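Side-chain contacts in branched-chain-amino-acid aminotransferase (Pseudomonas aeruginosa, PDB 6NST), which probably catalyses the reversible transfer of an amino group between leucine, isoleucine or valine and 2-oxoglutarate, with pyridoxal 5'-phosphate as cofactor: residues F53-Q56 with A57-R61; P74-R77 with D78-N81; I241-D244 with E245-A249. The protein carries 1 engineered substitution. All blocks are in the same frame, centred on the assembly; numbering follows the deposited sequence.

Interaction 1 of 3, residues F53-Q56 with A57-R61. With SO4 (sulfate ion), chain G.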
loop_
_atom_site.group_PDB
_atom_site.type_symbol
_atom_site.label_atom_id
_atom_site.label_comp_id
_atom_site.label_asym_id
_atom_site.label_seq_id
_atom_site.Cartn_x
_atom_site.Cartn_y
_atom_site.Cartn_z
ATOM N N PHE A 53 -7.483 17.723 35.283
ATOM C CA PHE A 53 -8.402 16.716 34.771
ATOM C C PHE A 53 -7.619 15.491 34.314
ATOM O O PHE A 53 -6.788 15.582 33.403
ATOM C CB PHE A 53 -9.241 17.272 33.623
ATOM C CG PHE A 53 -10.235 16.290 33.080
ATOM C CD1 PHE A 53 -11.322 15.896 33.842
ATOM C CD2 PHE A 53 -10.082 15.757 31.814
ATOM C CE1 PHE A 53 -12.239 14.988 33.349
ATOM C CE2 PHE A 53 -10.997 14.850 31.314
ATOM C CZ PHE A 53 -12.076 14.465 32.082
ATOM N N ARG A 54 -7.896 14.351 34.946
ATOM C CA ARG A 54 -7.261 13.071 34.640
ATOM C C ARG A 54 -5.738 13.203 34.630
ATOM O O ARG A 54 -5.062 12.948 33.631
ATOM C CB ARG A 54 -7.782 12.505 33.319
ATOM C CG ARG A 54 -9.292 12.368 33.281
ATOM C CD ARG A 54 -9.736 11.364 32.237
ATOM N NE ARG A 54 -9.359 10.002 32.598
ATOM C CZ ARG A 54 -9.716 8.919 31.915
ATOM N NH1 ARG A 54 -10.464 9.034 30.827
ATOM N NH2 ARG A 54 -9.327 7.719 32.321
ATOM N N LEU A 55 -5.210 13.625 35.780
ATOM C CA LEU A 55 -3.766 13.737 35.935
ATOM C C LEU A 55 -3.085 12.387 35.743
ATOM O O LEU A 55 -2.031 12.299 35.099
ATOM C CB LEU A 55 -3.436 14.315 37.310
ATOM C CG LEU A 55 -1.953 14.389 37.666
ATOM C CD1 LEU A 55 -1.199 15.215 36.636
ATOM C CD2 LEU A 55 -1.756 14.953 39.065
ATOM N N GLN A 56 -3.682 11.322 36.280
ATOM C CA GLN A 56 -3.056 10.004 36.223
ATOM C C GLN A 56 -2.967 9.489 34.791
ATOM O O GLN A 56 -1.940 8.926 34.391
ATOM C CB GLN A 56 -3.831 9.023 37.105
ATOM C CG GLN A 56 -3.320 7.586 37.070
ATOM C CD GLN A 56 -1.997 7.403 37.795
ATOM O OE1 GLN A 56 -1.457 8.342 38.382
ATOM N NE2 GLN A 56 -1.469 6.184 37.758
ATOM N N ALA A 57 -4.028 9.679 34.001
ATOM C CA ALA A 57 -4.028 9.177 32.630
ATOM C C ALA A 57 -2.982 9.887 31.780
ATOM O O ALA A 57 -2.366 9.270 30.903
ATOM C CB ALA A 57 -5.417 9.331 32.011
ATOM N N HIS A 58 -2.767 11.180 32.021
ATOM C CA HIS A 58 -1.767 11.905 31.247
ATOM C C HIS A 58 -0.356 11.535 31.686
ATOM O O HIS A 58 0.554 11.443 30.854
ATOM C CB HIS A 58 -2.009 13.410 31.359
ATOM C CG HIS A 58 -3.179 13.887 30.557
ATOM N ND1 HIS A 58 -3.101 14.136 29.204
ATOM C CD2 HIS A 58 -4.461 14.143 30.913
ATOM C CE1 HIS A 58 -4.281 14.532 28.762
ATOM N NE2 HIS A 58 -5.125 14.544 29.779
ATOM N N THR A 59 -0.155 11.322 32.989
ATOM C CA THR A 59 1.149 10.891 33.475
ATOM C C THR A 59 1.454 9.464 33.036
ATOM O O THR A 59 2.592 9.155 32.663
ATOM C CB THR A 59 1.205 11.015 35.001
ATOM O OG1 THR A 59 1.087 12.394 35.373
ATOM C CG2 THR A 59 2.517 10.462 35.541
ATOM N N ASP A 60 0.447 8.586 33.056
ATOM C CA ASP A 60 0.650 7.212 32.603
ATOM C C ASP A 60 0.975 7.164 31.116
ATOM O O ASP A 60 1.798 6.352 30.681
ATOM C CB ASP A 60 -0.587 6.365 32.900
ATOM C CG ASP A 60 -0.688 5.963 34.357
ATOM O OD1 ASP A 60 0.298 6.152 35.100
ATOM O OD2 ASP A 60 -1.758 5.455 34.756
ATOM N N ARG A 61 0.332 8.019 30.319
ATOM C CA ARG A 61 0.623 8.033 28.892
ATOM C C ARG A 61 2.006 8.602 28.615
ATOM O O ARG A 61 2.671 8.173 27.664
ATOM C CB ARG A 61 -0.444 8.825 28.138
ATOM C CG ARG A 61 -0.398 8.623 26.634
ATOM C CD ARG A 61 -1.619 9.218 25.963
ATOM N NE ARG A 61 -1.660 10.672 26.077
ATOM C CZ ARG A 61 -2.640 11.429 25.595
ATOM N NH1 ARG A 61 -2.597 12.747 25.741
ATOM N NH2 ARG A 61 -3.665 10.866 24.966
HETATM S S SO4 G . -5.935 14.133 23.908
HETATM O O1 SO4 G . -5.362 13.045 24.694
HETATM O O2 SO4 G . -5.306 15.391 24.288
HETATM O O3 SO4 G . -5.708 13.886 22.484
HETATM O O4 SO4 G . -7.370 14.210 24.166
HETATM O O HOH W 1 -7.124 9.913 35.271
#
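The ring of H58 turns an edge to the start of helix 55-68. R54 O lies near the ring plane, 3.0 Å from H58 CD2, with F53 O at the same edge. CG of H58 stands beside its own backbone N (chi1 -75°), which carries the ring back along the first turn. R54 is the N-cap, and H58 N makes only a weak bond to R54 O. One step on, T59 N donates to L55 O at 3.0 Å. T59 OG1 also sits 3.1 Å from L55 O, but its single proton could go to N81 OD1 instead. L55 CD1 packs against this hydroxyl at 3.8 Å. This side is tight and buried.

The Q56 side is looser and more open to solvent. The amide and the D60 carboxylate stand nearly at right angles (82°), with Q56 NE2 3.1 Å from D60 OD2. Water bridges R54 NE and A57 N by two weak bonds.

R61 takes no part in this packing and binds a sulfate instead. Its NH1 and NH2 both donate to one sulfate oxygen, O1, lying in the guanidinium plane; the shorter bond, from NH2, is 2.8 Å. E39 holds both H58 ND1 and R61 NE, while I220, T221 and T257 also bind the sulfate. The basic group and these donors make an anion site, consistent with the place of the cofactor phosphate in class IV aminotransferases.

Interaction 2 of 3, residues P74-R77 with D78-N81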
loop_
_atom_site.group_PDB
_atom_site.type_symbol
_atom_site.label_atom_id
_atom_site.label_comp_id
_atom_site.label_asym_id
_atom_site.label_seq_id
_atom_site.Cartn_x
_atom_site.Cartn_y
_atom_site.Cartn_z
ATOM N N PRO A 74 13.899 9.963 34.515
ATOM C CA PRO A 74 14.653 9.863 35.774
ATOM C C PRO A 74 13.799 10.136 37.001
ATOM O O PRO A 74 14.322 10.275 38.111
ATOM C CB PRO A 74 15.748 10.930 35.617
ATOM C CG PRO A 74 15.692 11.367 34.171
ATOM C CD PRO A 74 14.277 11.157 33.747
ATOM N N TYR A 75 12.487 10.221 36.811
ATOM C CA TYR A 75 11.555 10.494 37.890
ATOM C C TYR A 75 10.390 9.523 37.797
ATOM O O TYR A 75 10.102 8.961 36.738
ATOM C CB TYR A 75 11.058 11.948 37.842
ATOM C CG TYR A 75 12.199 12.935 37.824
ATOM C CD1 TYR A 75 12.837 13.306 39.001
ATOM C CD2 TYR A 75 12.662 13.470 36.627
ATOM C CE1 TYR A 75 13.894 14.191 38.992
ATOM C CE2 TYR A 75 13.719 14.358 36.607
ATOM C CZ TYR A 75 14.330 14.714 37.793
ATOM O OH TYR A 75 15.384 15.592 37.783
ATOM N N SER A 76 9.726 9.327 38.926
ATOM C CA SER A 76 8.618 8.393 39.001
ATOM C C SER A 76 7.302 9.098 38.694
ATOM O O SER A 76 7.229 10.324 38.593
ATOM C CB SER A 76 8.564 7.751 40.381
ATOM O OG SER A 76 8.364 8.735 41.380
ATOM N N ARG A 77 6.246 8.296 38.554
ATOM C CA ARG A 77 4.929 8.860 38.280
ATOM C C ARG A 77 4.461 9.754 39.422
ATOM O O ARG A 77 3.857 10.807 39.185
ATOM C CB ARG A 77 3.927 7.737 38.019
ATOM C CG ARG A 77 4.213 6.963 36.747
ATOM C CD ARG A 77 3.274 5.784 36.590
ATOM N NE ARG A 77 3.477 5.098 35.317
ATOM C CZ ARG A 77 4.441 4.211 35.093
ATOM N NH1 ARG A 77 5.300 3.903 36.055
ATOM N NH2 ARG A 77 4.550 3.635 33.906
ATOM N N ASP A 78 4.740 9.360 40.668
ATOM C CA ASP A 78 4.304 10.164 41.806
ATOM C C ASP A 78 5.001 11.519 41.824
ATOM O O ASP A 78 4.389 12.532 42.184
ATOM C CB ASP A 78 4.555 9.415 43.115
ATOM C CG ASP A 78 4.031 10.165 44.326
ATOM O OD1 ASP A 78 2.797 10.227 44.500
ATOM O OD2 ASP A 78 4.853 10.693 45.103
ATOM N N GLU A 79 6.279 11.561 41.440
ATOM C CA GLU A 79 6.972 12.843 41.352
ATOM C C GLU A 79 6.406 13.698 40.227
ATOM O O GLU A 79 6.240 14.913 40.388
ATOM C CB GLU A 79 8.469 12.624 41.150
ATOM C CG GLU A 79 9.127 11.787 42.226
ATOM C CD GLU A 79 10.627 11.706 42.047
ATOM O OE1 GLU A 79 11.316 12.705 42.341
ATOM O OE2 GLU A 79 11.116 10.650 41.595
ATOM N N ILE A 80 6.102 13.081 39.082
ATOM C CA ILE A 80 5.570 13.835 37.953
ATOM C C ILE A 80 4.179 14.367 38.272
ATOM O O ILE A 80 3.856 15.522 37.962
ATOM C CB ILE A 80 5.573 12.968 36.681
ATOM C CG1 ILE A 80 7.007 12.613 36.292
ATOM C CG2 ILE A 80 4.883 13.693 35.539
ATOM C CD1 ILE A 80 7.903 13.822 36.117
ATOM N N ASN A 81 3.333 13.541 38.898
ATOM C CA ASN A 81 2.023 14.017 39.330
ATOM C C ASN A 81 2.159 15.188 40.293
ATOM O O ASN A 81 1.430 16.182 40.184
ATOM C CB ASN A 81 1.232 12.883 39.984
ATOM C CG ASN A 81 0.866 11.784 39.009
ATOM O OD1 ASN A 81 0.041 11.981 38.120
ATOM N ND2 ASN A 81 1.465 10.613 39.184
#
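E79 reaches back from the first turn of helix 77-89 to S76 and Y75. Its CB lies 3.7 Å from S76 O. CG stands beside the E79 backbone N (chi1 -57°) and comes within 3.3 Å of S76 OG. From there the chain runs extended, so the carboxylate arrives at the residues just before the helix. OE2 accepts from S76 N at 3.3 Å, in a nearly straight bond (165°). The N-H comes from above the carboxylate plane. S76 OG also bonds to OE2, weakly, at 3.4 Å. OE1 goes the other way and meets the edge of the Y75 ring, 3.7 Å from CD1. Ring and carboxylate planes are 76° apart.

S76 is the N-cap and E79 the third residue of the helix, so the E79 OE2 bond to S76 N is one half of a capping box. A hydrophobic staple accompanies it: Y75, just before the cap, puts CB 4.1 Å from I80 CD1. I80 also joins the helix proper through its N, which donates to S76 O at 3.0 Å. The carboxylate sits at a helix start, where the backbone dipole would probably favour its negative charge. This is a surface contact, but its apolar side is covered. Y75 and I80 both rest on V120 of strand 118-126, and the Y75 ring packs edge-to-face with W11.

Interaction 3 of 3, residues I241-D244 with E245-A249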
loop_
_atom_site.group_PDB
_atom_site.type_symbol
_atom_site.label_atom_id
_atom_site.label_comp_id
_atom_site.label_asym_id
_atom_site.label_seq_id
_atom_site.Cartn_x
_atom_site.Cartn_y
_atom_site.Cartn_z
ATOM N N ILE A 241 -13.963 4.586 8.869
ATOM C CA ILE A 241 -14.820 5.654 8.375
ATOM C C ILE A 241 -14.159 6.267 7.151
ATOM O O ILE A 241 -12.975 6.623 7.190
ATOM C CB ILE A 241 -15.061 6.727 9.454
ATOM C CG1 ILE A 241 -15.799 6.130 10.652
ATOM C CG2 ILE A 241 -15.835 7.904 8.876
ATOM C CD1 ILE A 241 -15.974 7.102 11.797
ATOM N N THR A 242 -14.917 6.390 6.069
ATOM C CA THR A 242 -14.419 7.059 4.879
ATOM C C THR A 242 -14.707 8.555 4.962
ATOM O O THR A 242 -15.509 9.018 5.777
ATOM C CB THR A 242 -15.046 6.463 3.621
ATOM O OG1 THR A 242 -16.453 6.736 3.616
ATOM C CG2 THR A 242 -14.828 4.959 3.586
ATOM N N ARG A 243 -14.039 9.321 4.099
ATOM C CA ARG A 243 -14.236 10.766 4.115
ATOM C C ARG A 243 -15.658 11.137 3.705
ATOM O O ARG A 243 -16.257 12.051 4.283
ATOM C CB ARG A 243 -13.209 11.455 3.215
ATOM C CG ARG A 243 -13.420 11.248 1.722
ATOM C CD ARG A 243 -12.935 12.455 0.945
ATOM N NE ARG A 243 -11.492 12.440 0.770
ATOM C CZ ARG A 243 -10.751 13.517 0.539
ATOM N NH1 ARG A 243 -9.442 13.388 0.390
ATOM N NH2 ARG A 243 -11.311 14.718 0.475
ATOM N N ASP A 244 -16.224 10.434 2.721
ATOM C CA ASP A 244 -17.570 10.764 2.275
ATOM C C ASP A 244 -18.637 10.273 3.243
ATOM O O ASP A 244 -19.772 10.760 3.194
ATOM C CB ASP A 244 -17.818 10.219 0.862
ATOM C CG ASP A 244 -17.395 8.769 0.695
ATOM O OD1 ASP A 244 -18.079 8.042 -0.059
ATOM O OD2 ASP A 244 -16.383 8.355 1.301
ATOM N N GLU A 245 -18.297 9.337 4.129
ATOM C CA GLU A 245 -19.195 8.994 5.225
ATOM C C GLU A 245 -19.346 10.160 6.196
ATOM O O GLU A 245 -20.424 10.352 6.772
ATOM C CB GLU A 245 -18.677 7.744 5.939
ATOM C CG GLU A 245 -19.540 7.254 7.087
ATOM C CD GLU A 245 -19.051 5.933 7.657
ATOM O OE1 GLU A 245 -18.125 5.331 7.066
ATOM O OE2 GLU A 245 -19.592 5.498 8.697
ATOM N N VAL A 246 -18.285 10.950 6.381
ATOM C CA VAL A 246 -18.379 12.152 7.202
ATOM C C VAL A 246 -19.267 13.196 6.533
ATOM O O VAL A 246 -19.991 13.930 7.216
ATOM C CB VAL A 246 -16.970 12.713 7.485
ATOM C CG1 VAL A 246 -17.048 13.941 8.386
ATOM C CG2 VAL A 246 -16.085 11.643 8.107
ATOM N N TYR A 247 -19.230 13.277 5.197
ATOM C CA TYR A 247 -20.011 14.286 4.485
ATOM C C TYR A 247 -21.503 14.141 4.769
ATOM O O TYR A 247 -22.224 15.141 4.859
ATOM C CB TYR A 247 -19.764 14.191 2.976
ATOM C CG TYR A 247 -18.348 14.466 2.507
ATOM C CD1 TYR A 247 -17.405 15.054 3.343
ATOM C CD2 TYR A 247 -17.959 14.140 1.209
ATOM C CE1 TYR A 247 -16.113 15.301 2.901
ATOM C CE2 TYR A 247 -16.675 14.384 0.761
ATOM C CZ TYR A 247 -15.754 14.963 1.612
ATOM O OH TYR A 247 -14.475 15.210 1.165
ATOM N N ILE A 248 -21.984 12.908 4.911
ATOM C CA ILE A 248 -23.412 12.641 5.040
ATOM C C ILE A 248 -23.801 12.310 6.484
ATOM O O ILE A 248 -24.878 11.764 6.721
ATOM C CB ILE A 248 -23.865 11.529 4.083
ATOM C CG1 ILE A 248 -23.139 10.220 4.404
ATOM C CG2 ILE A 248 -23.634 11.951 2.644
ATOM C CD1 ILE A 248 -23.550 9.057 3.525
ATOM N N ALA A 249 -22.945 12.625 7.449
ATOM C CA ALA A 249 -23.297 12.416 8.844
ATOM C C ALA A 249 -24.244 13.508 9.327
ATOM O O ALA A 249 -24.280 14.615 8.782
ATOM C CB ALA A 249 -22.043 12.387 9.719
#
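T242 OG1 caps the short helix 243-247 by accepting from E245 N at 3.2 Å. The same hydroxyl donates to D244 OD2 at 2.8 Å, approaching from above the carboxylate plane. Its torsion (chi1 66°) sets OG1 between the backbone N and the carbonyl carbon, facing the helix start. E245 runs extended from CB and crosses I241 at about a right angle. Its OE1 comes 3.6 Å from I241 CA, and I241 CG2 touches V246 CG2 at 3.8 Å.

The Y247 ring covers the other side of the turn. R243 O stands 3.3 Å above one face, offset toward the rim. D244 CA lies over the same face, 4.0 Å from the centroid of the Y247 ring, as a CH-pi contact. R243 runs alongside the tyrosine, and its CD reaches Y247 OH at 3.2 Å. That oxygen lies at the edge of the guanidinium, in its plane, though guanidinium and ring are 76° apart. The backbone bonds across this turn are weak.

The polar ends are fixed by a second shell. D268 binds Y247 OH and K239 pairs with E245. R158 N of the second subunit donates to D244 OD1. R243 NH1 bonds N153 of the second subunit and S146 of the third, whose F147 makes a cation-pi contact with R243. The buried arginine and aspartate of this turn are thus matched by partners on neighbouring chains, which ties the helix to the subunit interfaces of the assembly.

How the interactions relate
Interactions 1 and 2 are neighbours, with centres 12 Å apart, on helices 55-68 and 77-89, which follow each other in the chain. They meet where L55 CG packs 3.2 Å from N81 OD1; T59 OG1 is 3.0 Å from that same N81 oxygen, a probable hydrogen bond. Interaction 1 faces the active site: the side chain of H58 is about 6 Å from that of K160, the predicted cofactor lysine. Interaction 2 lies at the surface, away from the annotated sites. Interaction 3 is on the opposite side of the chain's centre, 32 Å from interaction 1 and 42 Å from interaction 2 between centres. Its nearest atoms are about 18 Å from interaction 1. Of the three, it alone touches other subunits.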